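Long-range contacts in peptide synthetase, module 7 (Actinoplanes teichomyceticus, PDB 4TX3), which probably recruits oxygenases to the carrier-bound peptide during teicoplanin assembly, through a condensation-like domain: residues 42-47 / 386-391; 225-230 / 354-359; 308-313 / 328-333. All coordinates share one frame; numbering follows the deposited sequence.

Interaction 1: residues 42-47 / 386-391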
ATOM      1  N   SER B  42      18.649  10.013  -3.598  1.00 34.84           N
ATOM      2  CA  SER B  42      19.557   8.987  -3.115  1.00 36.90           C
ATOM      3  C   SER B  42      18.984   8.218  -1.923  1.00 39.67           C
ATOM      4  O   SER B  42      18.492   8.790  -0.957  1.00 40.00           O
ATOM      5  CB  SER B  42      20.899   9.599  -2.727  1.00 41.43           C
ATOM      6  OG  SER B  42      21.711   9.818  -3.865  1.00 42.74           O
ATOM      7  N   VAL B  43      19.053   6.903  -2.008  1.00 39.07           N
ATOM      8  CA  VAL B  43      18.681   6.066  -0.897  1.00 34.99           C
ATOM      9  C   VAL B  43      19.833   5.107  -0.652  1.00 36.84           C
ATOM     10  O   VAL B  43      20.459   4.640  -1.599  1.00 41.94           O
ATOM     11  CB  VAL B  43      17.374   5.312  -1.178  1.00 36.85           C
ATOM     12  CG1 VAL B  43      17.111   4.236  -0.104  1.00 37.78           C
ATOM     13  CG2 VAL B  43      16.221   6.303  -1.241  1.00 34.05           C
ATOM     14  N   ALA B  44      20.143   4.857   0.615  1.00 33.77           N
ATOM     15  CA  ALA B  44      21.106   3.832   0.982  1.00 36.03           C
ATOM     16  C   ALA B  44      20.492   2.817   1.971  1.00 35.03           C
ATOM     17  O   ALA B  44      19.861   3.198   2.943  1.00 37.81           O
ATOM     18  CB  ALA B  44      22.352   4.480   1.572  1.00 37.84           C
ATOM     19  N   LEU B  45      20.676   1.527   1.715  1.00 35.68           N
ATOM     20  CA  LEU B  45      20.231   0.488   2.642  1.00 36.39           C
ATOM     21  C   LEU B  45      21.388  -0.213   3.309  1.00 39.59           C
ATOM     22  O   LEU B  45      22.330  -0.634   2.632  1.00 39.39           O
ATOM     23  CB  LEU B  45      19.398  -0.567   1.933  1.00 34.25           C
ATOM     24  CG  LEU B  45      18.177  -0.049   1.214  1.00 41.50           C
ATOM     25  CD1 LEU B  45      17.402  -1.238   0.707  1.00 44.94           C
ATOM     26  CD2 LEU B  45      17.340   0.814   2.148  1.00 41.26           C
ATOM     27  N   ARG B  46      21.310  -0.359   4.630  1.00 39.72           N
ATOM     28  CA  ARG B  46      22.250  -1.210   5.354  1.00 36.81           C
ATOM     29  C   ARG B  46      21.754  -2.642   5.269  1.00 37.22           C
ATOM     30  O   ARG B  46      20.560  -2.904   5.421  1.00 38.26           O
ATOM     31  CB  ARG B  46      22.399  -0.772   6.810  1.00 38.67           C
ATOM     32  CG  ARG B  46      23.442  -1.581   7.577  1.00 45.36           C
ATOM     33  CD  ARG B  46      23.759  -0.970   8.923  1.00 43.67           C
ATOM     34  NE  ARG B  46      24.500   0.276   8.794  1.00 44.74           N
ATOM     35  CZ  ARG B  46      25.825   0.366   8.868  1.00 49.61           C
ATOM     36  NH1 ARG B  46      26.552  -0.725   9.078  1.00 48.98           N
ATOM     37  NH2 ARG B  46      26.421   1.547   8.740  1.00 46.12           N
ATOM     38  N   LEU B  47      22.668  -3.563   5.004  1.00 37.79           N
ATOM     39  CA  LEU B  47      22.305  -4.962   4.815  1.00 40.25           C
ATOM     40  C   LEU B  47      23.171  -5.849   5.723  1.00 43.83           C
ATOM     41  O   LEU B  47      24.396  -5.917   5.558  1.00 38.37           O
ATOM     42  CB  LEU B  47      22.465  -5.353   3.336  1.00 37.28           C
ATOM     43  CG  LEU B  47      21.898  -4.416   2.244  1.00 39.58           C
ATOM     44  CD1 LEU B  47      22.387  -4.813   0.843  1.00 30.13           C
ATOM     45  CD2 LEU B  47      20.375  -4.360   2.272  1.00 33.80           C
ATOM     46  N   SER B 386      17.810  -2.025   6.587  1.00 44.66           N
ATOM     47  CA  SER B 386      17.373  -0.775   7.206  1.00 44.19           C
ATOM     48  C   SER B 386      17.848   0.413   6.383  1.00 43.32           C
ATOM     49  O   SER B 386      18.760   0.276   5.570  1.00 45.85           O
ATOM     50  CB  SER B 386      17.903  -0.670   8.636  1.00 45.44           C
ATOM     51  OG  SER B 386      19.320  -0.715   8.642  1.00 44.98           O
ATOM     52  N   VAL B 387      17.238   1.576   6.590  1.00 43.93           N
ATOM     53  CA  VAL B 387      17.634   2.757   5.841  1.00 44.81           C
ATOM     54  C   VAL B 387      18.843   3.430   6.472  1.00 46.19           C
ATOM     55  O   VAL B 387      18.815   3.865   7.624  1.00 49.42           O
ATOM     56  CB  VAL B 387      16.499   3.787   5.719  1.00 47.13           C
ATOM     57  CG1 VAL B 387      16.988   5.000   4.939  1.00 43.60           C
ATOM     58  CG2 VAL B 387      15.302   3.173   5.023  1.00 44.86           C
ATOM     59  N   GLU B 388      19.912   3.500   5.695  1.00 44.56           N
ATOM     60  CA  GLU B 388      21.115   4.183   6.100  1.00 45.04           C
ATOM     61  C   GLU B 388      20.928   5.665   5.818  1.00 52.08           C
ATOM     62  O   GLU B 388      20.643   6.055   4.678  1.00 52.13           O
ATOM     63  CB  GLU B 388      22.321   3.623   5.345  1.00 45.06           C
ATOM     64  CG  GLU B 388      23.645   4.296   5.691  1.00 50.29           C
ATOM     65  CD  GLU B 388      24.283   3.749   6.956  1.00 55.98           C
ATOM     66  OE1 GLU B 388      25.268   4.372   7.417  1.00 59.86           O
ATOM     67  OE2 GLU B 388      23.818   2.700   7.480  1.00 53.52           O
ATOM     68  N   PRO B 389      21.088   6.505   6.851  1.00 53.68           N
ATOM     69  CA  PRO B 389      20.843   7.945   6.681  1.00 50.30           C
ATOM     70  C   PRO B 389      21.747   8.588   5.629  1.00 48.63           C
ATOM     71  O   PRO B 389      22.964   8.451   5.709  1.00 50.99           O
ATOM     72  CB  PRO B 389      21.127   8.522   8.077  1.00 45.72           C
ATOM     73  CG  PRO B 389      21.946   7.502   8.769  1.00 49.28           C
ATOM     74  CD  PRO B 389      21.565   6.168   8.202  1.00 50.00           C
ATOM     75  N   THR B 390      21.154   9.261   4.643  1.00 52.77           N
ATOM     76  CA  THR B 390      21.929  10.061   3.689  1.00 52.18           C
ATOM     77  C   THR B 390      21.519  11.527   3.754  1.00 48.14           C
ATOM     78  O   THR B 390      20.545  11.876   4.421  1.00 49.21           O
ATOM     79  CB  THR B 390      21.775   9.562   2.238  1.00 44.36           C
ATOM     80  OG1 THR B 390      20.400   9.270   1.983  1.00 43.35           O
ATOM     81  CG2 THR B 390      22.603   8.308   2.003  1.00 38.37           C
ATOM     82  N   GLY B 391      22.263  12.371   3.040  1.00 44.63           N
ATOM     83  CA  GLY B 391      22.121  13.810   3.146  1.00 44.39           C
ATOM     84  C   GLY B 391      20.854  14.387   2.548  1.00 49.35           C
ATOM     85  O   GLY B 391      20.136  13.716   1.810  1.00 52.49           O
TER
HETATM   86  O   HOH W   1      19.361   6.877   2.495  1.00 43.08           O

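Interaction 2: residues 225-230 / 354-359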
ATOM      1  N   ARG B 225      21.556  36.844   1.649  1.00 36.45           N
ATOM      2  CA  ARG B 225      22.421  37.171   0.515  1.00 38.98           C
ATOM      3  C   ARG B 225      21.607  37.328  -0.752  1.00 42.80           C
ATOM      4  O   ARG B 225      20.530  36.742  -0.885  1.00 43.51           O
ATOM      5  CB  ARG B 225      23.468  36.088   0.258  1.00 40.50           C
ATOM      6  CG  ARG B 225      24.468  35.886   1.323  1.00 36.76           C
ATOM      7  CD  ARG B 225      24.909  34.448   1.369  1.00 39.04           C
ATOM      8  NE  ARG B 225      25.027  34.086   2.769  1.00 46.94           N
ATOM      9  CZ  ARG B 225      24.263  33.201   3.391  1.00 40.73           C
ATOM     10  NH1 ARG B 225      23.343  32.520   2.731  1.00 40.46           N
ATOM     11  NH2 ARG B 225      24.456  32.982   4.677  1.00 45.86           N
ATOM     12  N   ALA B 226      22.142  38.081  -1.704  1.00 36.63           N
ATOM     13  CA  ALA B 226      21.457  38.268  -2.969  1.00 41.37           C
ATOM     14  C   ALA B 226      21.451  36.955  -3.755  1.00 46.54           C
ATOM     15  O   ALA B 226      22.337  36.116  -3.576  1.00 41.99           O
ATOM     16  CB  ALA B 226      22.112  39.377  -3.777  1.00 37.85           C
ATOM     17  N   ARG B 227      20.442  36.787  -4.609  1.00 46.32           N
ATOM     18  CA  ARG B 227      20.339  35.620  -5.463  1.00 43.85           C
ATOM     19  C   ARG B 227      21.445  35.670  -6.502  1.00 44.40           C
ATOM     20  O   ARG B 227      21.522  36.630  -7.259  1.00 47.36           O
ATOM     21  CB  ARG B 227      18.965  35.561  -6.131  1.00 37.88           C
ATOM     22  CG  ARG B 227      18.639  34.240  -6.799  1.00 44.37           C
ATOM     23  CD  ARG B 227      17.323  34.316  -7.577  1.00 44.21           C
ATOM     24  NE  ARG B 227      16.219  34.692  -6.710  1.00 44.53           N
ATOM     25  CZ  ARG B 227      15.576  33.838  -5.922  1.00 46.53           C
ATOM     26  NH1 ARG B 227      15.930  32.551  -5.896  1.00 38.80           N
ATOM     27  NH2 ARG B 227      14.585  34.272  -5.155  1.00 39.22           N
ATOM     28  N   PRO B 228      22.327  34.654  -6.510  1.00 48.72           N
ATOM     29  CA  PRO B 228      23.386  34.515  -7.511  1.00 47.49           C
ATOM     30  C   PRO B 228      22.822  34.147  -8.872  1.00 54.01           C
ATOM     31  O   PRO B 228      21.729  33.596  -8.936  1.00 56.04           O
ATOM     32  CB  PRO B 228      24.242  33.378  -6.958  1.00 46.75           C
ATOM     33  CG  PRO B 228      23.327  32.592  -6.139  1.00 48.08           C
ATOM     34  CD  PRO B 228      22.411  33.590  -5.493  1.00 48.36           C
ATOM     35  N   ALA B 229      23.555  34.441  -9.939  1.00 54.74           N
ATOM     36  CA  ALA B 229      23.110  34.075 -11.283  1.00 58.83           C
ATOM     37  C   ALA B 229      22.975  32.562 -11.437  1.00 55.84           C
ATOM     38  O   ALA B 229      21.988  32.065 -11.981  1.00 56.28           O
ATOM     39  CB  ALA B 229      24.066  34.626 -12.322  1.00 57.35           C
ATOM     40  N   ILE B 230      23.974  31.835 -10.945  1.00 55.76           N
ATOM     41  CA  ILE B 230      23.966  30.376 -11.007  1.00 54.63           C
ATOM     42  C   ILE B 230      23.830  29.749  -9.632  1.00 50.03           C
ATOM     43  O   ILE B 230      24.655  29.990  -8.753  1.00 56.64           O
ATOM     44  CB  ILE B 230      25.239  29.841 -11.639  1.00 54.26           C
ATOM     45  CG1 ILE B 230      25.439  30.447 -13.025  1.00 51.43           C
ATOM     46  CG2 ILE B 230      25.193  28.330 -11.692  1.00 52.52           C
ATOM     47  CD1 ILE B 230      26.746  30.039 -13.641  1.00 51.78           C
ATOM     48  N   SER B 354      14.917  31.931 -15.856  1.00 64.81           N
ATOM     49  CA  SER B 354      16.074  32.264 -15.039  1.00 61.31           C
ATOM     50  C   SER B 354      16.631  30.981 -14.443  1.00 62.81           C
ATOM     51  O   SER B 354      15.883  30.054 -14.148  1.00 61.41           O
ATOM     52  CB  SER B 354      15.706  33.254 -13.940  1.00 57.01           C
ATOM     53  OG  SER B 354      16.791  33.416 -13.047  1.00 64.95           O
ATOM     54  N   LEU B 355      17.947  30.898 -14.308  1.00 63.25           N
ATOM     55  CA  LEU B 355      18.541  29.720 -13.696  1.00 58.65           C
ATOM     56  C   LEU B 355      18.484  29.874 -12.198  1.00 55.15           C
ATOM     57  O   LEU B 355      18.438  28.897 -11.464  1.00 55.55           O
ATOM     58  CB  LEU B 355      19.991  29.527 -14.128  1.00 61.14           C
ATOM     59  CG  LEU B 355      20.314  29.366 -15.607  1.00 66.02           C
ATOM     60  CD1 LEU B 355      21.812  29.111 -15.762  1.00 69.16           C
ATOM     61  CD2 LEU B 355      19.499  28.234 -16.198  1.00 62.49           C
ATOM     62  N   SER B 356      18.496  31.126 -11.757  1.00 58.91           N
ATOM     63  CA  SER B 356      18.729  31.451 -10.356  1.00 56.07           C
ATOM     64  C   SER B 356      17.507  31.212  -9.480  1.00 47.37           C
ATOM     65  O   SER B 356      17.574  31.346  -8.264  1.00 48.14           O
ATOM     66  CB  SER B 356      19.168  32.909 -10.251  1.00 51.78           C
ATOM     67  OG  SER B 356      18.423  33.727 -11.143  1.00 51.36           O
ATOM     68  N   ARG B 357      16.395  30.853 -10.100  1.00 43.23           N
ATOM     69  CA  ARG B 357      15.113  30.937  -9.428  1.00 42.20           C
ATOM     70  C   ARG B 357      14.135  29.895  -9.944  1.00 42.79           C
ATOM     71  O   ARG B 357      14.117  29.588 -11.138  1.00 41.69           O
ATOM     72  CB  ARG B 357      14.539  32.343  -9.615  1.00 41.47           C
ATOM     73  CG  ARG B 357      13.056  32.462  -9.382  1.00 43.85           C
ATOM     74  CD  ARG B 357      12.527  33.792  -9.851  1.00 43.94           C
ATOM     75  NE  ARG B 357      13.408  34.867  -9.424  1.00 53.72           N
ATOM     76  CZ  ARG B 357      13.990  35.726 -10.254  1.00 57.33           C
ATOM     77  NH1 ARG B 357      13.771  35.627 -11.561  1.00 56.68           N
ATOM     78  NH2 ARG B 357      14.787  36.680  -9.774  1.00 54.11           N
ATOM     79  N   HIS B 358      13.334  29.338  -9.040  1.00 38.55           N
ATOM     80  CA  HIS B 358      12.202  28.514  -9.446  1.00 37.60           C
ATOM     81  C   HIS B 358      11.059  29.419  -9.922  1.00 38.03           C
ATOM     82  O   HIS B 358      10.669  30.352  -9.218  1.00 36.22           O
ATOM     83  CB  HIS B 358      11.744  27.615  -8.294  1.00 35.63           C
ATOM     84  CG  HIS B 358      10.812  26.521  -8.714  1.00 37.03           C
ATOM     85  ND1 HIS B 358       9.452  26.579  -8.502  1.00 37.78           N
ATOM     86  CD2 HIS B 358      11.044  25.339  -9.331  1.00 32.16           C
ATOM     87  CE1 HIS B 358       8.884  25.485  -8.980  1.00 32.83           C
ATOM     88  NE2 HIS B 358       9.831  24.720  -9.489  1.00 35.25           N
ATOM     89  N   PRO B 359      10.521  29.149 -11.124  1.00 38.45           N
ATOM     90  CA  PRO B 359       9.446  29.949 -11.725  1.00 40.19           C
ATOM     91  C   PRO B 359       8.095  29.802 -11.001  1.00 40.96           C
ATOM     92  O   PRO B 359       7.868  28.770 -10.357  1.00 38.50           O
ATOM     93  CB  PRO B 359       9.365  29.387 -13.143  1.00 38.69           C
ATOM     94  CG  PRO B 359       9.805  27.976 -12.988  1.00 33.79           C
ATOM     95  CD  PRO B 359      10.885  28.003 -11.973  1.00 37.25           C
TER

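Interaction 3: residues 308-313 / 328-333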
ATOM      1  N   PHE B 308       2.218  22.081  -8.436  1.00 32.75           N
ATOM      2  CA  PHE B 308       0.846  22.550  -8.371  1.00 31.55           C
ATOM      3  C   PHE B 308       0.835  23.860  -7.564  1.00 35.71           C
ATOM      4  O   PHE B 308       0.881  23.846  -6.324  1.00 30.17           O
ATOM      5  CB  PHE B 308      -0.046  21.478  -7.730  1.00 33.44           C
ATOM      6  CG  PHE B 308      -1.457  21.933  -7.458  1.00 32.47           C
ATOM      7  CD1 PHE B 308      -2.240  22.463  -8.479  1.00 34.13           C
ATOM      8  CD2 PHE B 308      -2.000  21.829  -6.180  1.00 29.09           C
ATOM      9  CE1 PHE B 308      -3.549  22.887  -8.237  1.00 34.20           C
ATOM     10  CE2 PHE B 308      -3.306  22.253  -5.917  1.00 31.38           C
ATOM     11  CZ  PHE B 308      -4.083  22.789  -6.953  1.00 38.39           C
ATOM     12  N   PRO B 309       0.818  24.999  -8.275  1.00 32.53           N
ATOM     13  CA  PRO B 309       0.878  26.339  -7.686  1.00 30.20           C
ATOM     14  C   PRO B 309      -0.502  26.883  -7.398  1.00 27.91           C
ATOM     15  O   PRO B 309      -1.369  26.792  -8.256  1.00 30.82           O
ATOM     16  CB  PRO B 309       1.558  27.157  -8.777  1.00 33.11           C
ATOM     17  CG  PRO B 309       1.053  26.514 -10.032  1.00 31.05           C
ATOM     18  CD  PRO B 309       0.947  25.046  -9.738  1.00 25.09           C
ATOM     19  N   VAL B 310      -0.708  27.433  -6.209  1.00 29.39           N
ATOM     20  CA  VAL B 310      -1.988  28.040  -5.881  1.00 30.70           C
ATOM     21  C   VAL B 310      -1.769  29.476  -5.447  1.00 31.60           C
ATOM     22  O   VAL B 310      -0.957  29.770  -4.565  1.00 30.93           O
ATOM     23  CB  VAL B 310      -2.741  27.244  -4.798  1.00 34.78           C
ATOM     24  CG1 VAL B 310      -3.972  28.013  -4.333  1.00 29.72           C
ATOM     25  CG2 VAL B 310      -3.142  25.870  -5.357  1.00 30.15           C
ATOM     26  N   ARG B 311      -2.468  30.377  -6.123  1.00 28.88           N
ATOM     27  CA  ARG B 311      -2.326  31.788  -5.859  1.00 30.13           C
ATOM     28  C   ARG B 311      -3.344  32.182  -4.810  1.00 33.13           C
ATOM     29  O   ARG B 311      -4.512  31.798  -4.892  1.00 32.37           O
ATOM     30  CB  ARG B 311      -2.513  32.593  -7.140  1.00 32.15           C
ATOM     31  CG  ARG B 311      -2.293  34.071  -6.993  1.00 33.59           C
ATOM     32  CD  ARG B 311      -2.659  34.761  -8.292  1.00 36.87           C
ATOM     33  NE  ARG B 311      -2.276  36.164  -8.294  1.00 40.46           N
ATOM     34  CZ  ARG B 311      -2.199  36.907  -9.390  1.00 41.08           C
ATOM     35  NH1 ARG B 311      -2.482  36.372 -10.570  1.00 43.20           N
ATOM     36  NH2 ARG B 311      -1.828  38.177  -9.310  1.00 38.35           N
ATOM     37  N   THR B 312      -2.911  32.940  -3.812  1.00 31.44           N
ATOM     38  CA  THR B 312      -3.831  33.318  -2.756  1.00 33.87           C
ATOM     39  C   THR B 312      -3.804  34.822  -2.585  1.00 32.69           C
ATOM     40  O   THR B 312      -2.745  35.430  -2.632  1.00 34.02           O
ATOM     41  CB  THR B 312      -3.486  32.593  -1.433  1.00 36.86           C
ATOM     42  OG1 THR B 312      -3.695  31.183  -1.612  1.00 37.08           O
ATOM     43  CG2 THR B 312      -4.380  33.066  -0.309  1.00 36.77           C
ATOM     44  N   ASP B 313      -4.982  35.418  -2.430  1.00 35.34           N
ATOM     45  CA  ASP B 313      -5.100  36.854  -2.222  1.00 34.44           C
ATOM     46  C   ASP B 313      -5.393  37.166  -0.758  1.00 31.32           C
ATOM     47  O   ASP B 313      -6.437  36.782  -0.245  1.00 30.07           O
ATOM     48  CB  ASP B 313      -6.193  37.426  -3.125  1.00 35.66           C
ATOM     49  CG  ASP B 313      -6.498  38.901  -2.838  1.00 42.41           C
ATOM     50  OD1 ASP B 313      -5.671  39.609  -2.222  1.00 41.44           O
ATOM     51  OD2 ASP B 313      -7.579  39.362  -3.259  1.00 48.80           O
ATOM     52  N   GLN B 328      -9.238  27.330  -0.104  1.00 35.77           N
ATOM     53  CA  GLN B 328     -10.037  26.169  -0.430  1.00 36.88           C
ATOM     54  C   GLN B 328     -10.779  26.390  -1.736  1.00 40.75           C
ATOM     55  O   GLN B 328     -10.894  25.481  -2.557  1.00 41.96           O
ATOM     56  CB  GLN B 328     -11.001  25.864   0.714  1.00 41.51           C
ATOM     57  CG  GLN B 328     -12.016  24.776   0.425  1.00 53.77           C
ATOM     58  CD  GLN B 328     -12.921  24.506   1.624  1.00 72.41           C
ATOM     59  OE1 GLN B 328     -12.715  25.066   2.716  1.00 67.56           O
ATOM     60  NE2 GLN B 328     -13.928  23.647   1.431  1.00 72.55           N
ATOM     61  N   GLU B 329     -11.269  27.603  -1.942  1.00 37.13           N
ATOM     62  CA  GLU B 329     -11.921  27.909  -3.198  1.00 39.25           C
ATOM     63  C   GLU B 329     -10.931  27.826  -4.365  1.00 38.67           C
ATOM     64  O   GLU B 329     -11.215  27.182  -5.373  1.00 38.97           O
ATOM     65  CB  GLU B 329     -12.561  29.288  -3.150  1.00 40.33           C
ATOM     66  CG  GLU B 329     -13.181  29.671  -4.456  1.00 46.40           C
ATOM     67  CD  GLU B 329     -14.072  30.879  -4.330  1.00 70.88           C
ATOM     68  OE1 GLU B 329     -13.602  31.991  -4.667  1.00 80.76           O
ATOM     69  OE2 GLU B 329     -15.237  30.717  -3.895  1.00 78.98           O
ATOM     70  N   ALA B 330      -9.770  28.463  -4.212  1.00 33.92           N
ATOM     71  CA  ALA B 330      -8.722  28.435  -5.229  1.00 31.04           C
ATOM     72  C   ALA B 330      -8.246  27.017  -5.554  1.00 35.67           C
ATOM     73  O   ALA B 330      -8.064  26.677  -6.720  1.00 36.00           O
ATOM     74  CB  ALA B 330      -7.544  29.291  -4.789  1.00 30.43           C
ATOM     75  N   VAL B 331      -8.040  26.191  -4.530  1.00 34.77           N
ATOM     76  CA  VAL B 331      -7.530  24.845  -4.746  1.00 31.99           C
ATOM     77  C   VAL B 331      -8.549  23.992  -5.493  1.00 39.32           C
ATOM     78  O   VAL B 331      -8.213  23.348  -6.488  1.00 38.89           O
ATOM     79  CB  VAL B 331      -7.157  24.155  -3.415  1.00 38.62           C
ATOM     80  CG1 VAL B 331      -6.832  22.686  -3.637  1.00 35.14           C
ATOM     81  CG2 VAL B 331      -5.989  24.863  -2.766  1.00 33.04           C
ATOM     82  N   ARG B 332      -9.788  24.003  -5.005  1.00 40.01           N
ATOM     83  CA  ARG B 332     -10.914  23.298  -5.621  1.00 38.43           C
ATOM     84  C   ARG B 332     -11.065  23.611  -7.127  1.00 43.60           C
ATOM     85  O   ARG B 332     -11.293  22.710  -7.932  1.00 44.61           O
ATOM     86  CB  ARG B 332     -12.196  23.638  -4.848  1.00 44.76           C
ATOM     87  CG  ARG B 332     -13.499  23.674  -5.633  1.00 50.87           C
ATOM     88  CD  ARG B 332     -14.670  23.568  -4.659  1.00 56.88           C
ATOM     89  NE  ARG B 332     -14.493  22.427  -3.756  1.00 74.42           N
ATOM     90  CZ  ARG B 332     -15.036  22.309  -2.541  1.00 82.55           C
ATOM     91  NH1 ARG B 332     -15.809  23.276  -2.054  1.00 77.88           N
ATOM     92  NH2 ARG B 332     -14.804  21.219  -1.809  1.00 71.06           N
ATOM     93  N   GLU B 333     -10.890  24.872  -7.511  1.00 42.16           N
ATOM     94  CA  GLU B 333     -10.930  25.250  -8.922  1.00 43.35           C
ATOM     95  C   GLU B 333      -9.673  24.795  -9.696  1.00 42.81           C
ATOM     96  O   GLU B 333      -9.776  24.225 -10.789  1.00 41.73           O
ATOM     97  CB  GLU B 333     -11.109  26.769  -9.044  1.00 45.01           C
ATOM     98  CG  GLU B 333     -11.786  27.235 -10.326  1.00 52.68           C
ATOM     99  CD  GLU B 333     -11.714  28.757 -10.517  1.00 63.08           C
ATOM    100  OE1 GLU B 333     -11.113  29.445  -9.653  1.00 66.82           O
ATOM    101  OE2 GLU B 333     -12.254  29.258 -11.533  1.00 58.15           O
TER

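Interaction 1: residues 42-47 / 386-391
R46 and S386 form an antiparallel hydrogen-bonded pair in the backbone: R46 N donates to S386 O at 2.8 Å, and S386 N returns a longer bond to R46 O at 3.1 Å. L45 and V387 follow as a non-hydrogen-bonded pair, and E388 N then donates to A44 O. Beyond that point a water does the bridging, accepting from A44 N, donating to E388 O and also bonded to T390 OG1, so that T390 is linked through the water to A44.

The charged contact lies on the face of A44. R46 NE meets the syn side of E388 OE2 at 2.8 Å in a salt bridge, with the guanidinium and carboxylate planes turned 48° apart; the bonds from R46 NH2 to both carboxylate oxygens are weak. The glutamate chain, bent at chi2 (82°), brings its acid back toward the arginine. R46 also has salt bridges to E134 and E100.

Apolar packing is modest. A44 CB touches E388 CB and T390 CG2, each at 3.9 Å, with L107 of helix 103-112 nearby. On the other face L45 CD2 approaches V387 CG2 at 4.2 Å.

The charge of R46 is probably balanced by three carboxylates, those of E388, E134 and E100, which would hold its guanidinium in place where strand 383-388 joins the sheet.

Interaction 2: residues 225-230 / 354-359
R227 lays the middle of its side chain along S356, with CD 3.5 Å from S356 CB and 3.1 Å from S356 O. Its CG is anti to the backbone N (chi1 -167°) and the chain turns at chi3, which carries the guanidinium round so that NH1 can donate to that same carbonyl. This bond, from R227 NH1 to S356 O, measures 3.1 Å and is fairly straight at 155°, the donor being tilted from the carbonyl plane.

Above one face of the R227 guanidinium comes R357, its NE 3.9 Å from R227 NE. The two flat groups are 71° apart, so they do not stack. The closeness of two like charges is probably eased by E218, whose OE2 forms salt bridges with both R227 NE and R357 NH2, while D398 takes R227 NH2.

The carbonyls of P228 and A229 also close on S356 CB, which sits 3.0 Å from P228 O and 3.4 Å from A229 O; L355 CB lies a little farther from A229 O. The backbone at S356 is shaped by an ST turn, in which S354 OG accepts from S356 N at 3.1 Å.

Neither segment is helix or strand; they are surface loops that lead into strands 235-242 and 363-369, the two outermost strands, within this chain, of one mixed sheet. A leucine in place of R227 would probably leave S356 O without this donor and D398 without this cation, with E218 paired to R357 but one positive charge short. The chemistry suggests a joint in which a shared carboxylate, E218, probably helps two arginines from different loops lie close, with the bond to S356 O fixing one of them.

Interaction 3: residues 308-313 / 328-333
V310 and V331 have the nearest CA atoms, 6.5 Å apart, on a strand and a helix whose short axes approach to 8.3 Å and run roughly antiparallel, at 147°. The two valines cross at about a right angle. V331 CG2 reaches both methyls of V310, at 4.0 Å from V310 CG2 and 4.1 Å from V310 CG1. With CG1 anti to the backbone N (chi1 172°), both branches of V310 are directed at the helix, and CG1 also touches the preceding helix residue, lying 3.8 Å from A330 CB. The small side chain of A330 probably helps the helix sit against the strand, and its CB rests near the backbone as well, 3.9 Å from R311 O.

The motif is a helix packed along one face of strand 306-313, running roughly antiparallel to it; that strand is itself paired antiparallel with strand 281-288 through V310 with I284 and T312 with L282. Helix 261-278 packs beside both, Q266 touching V310 of the strand and Q263 touching V331 of helix 320-334. Such alpha/beta layering is in keeping with the acyltransferase-like fold of condensation domains.

F308 closes one end of the contact. Its ring turns an edge to the helix: CZ points near V331 O, and CE2 is 4.2 Å from V331 CG1. W208 of helix 200-211 also packs against F308. R311 leads its guanidinium away from the helix to a salt bridge with D281, and at the far end of the strand D313 O accepts from R326 of helix 320-334.

How the interactions relate
From the N terminus, strand 40-49 comes first, and its partner in interaction 1 arrives 339 residues later, closing the longest of the three loops. Within it the chain passes 225-230, which waits for 354-359 to close interaction 2; inside that loop again, strand 306-313 and helix 320-334 make the short closure of interaction 3. All three therefore nest, and none cross. Interaction 1 adds strand 383-388 at the edge of the sheet, beside strand 40-49, interaction 2 ties two surface loops, and interaction 3 packs a helix on strand 306-313. Interactions 1 and 3 lie on opposite sides of the chain's centre, their own centres 36 Å apart; interactions 2 and 3 come within about 7 Å at their nearest atoms without touching.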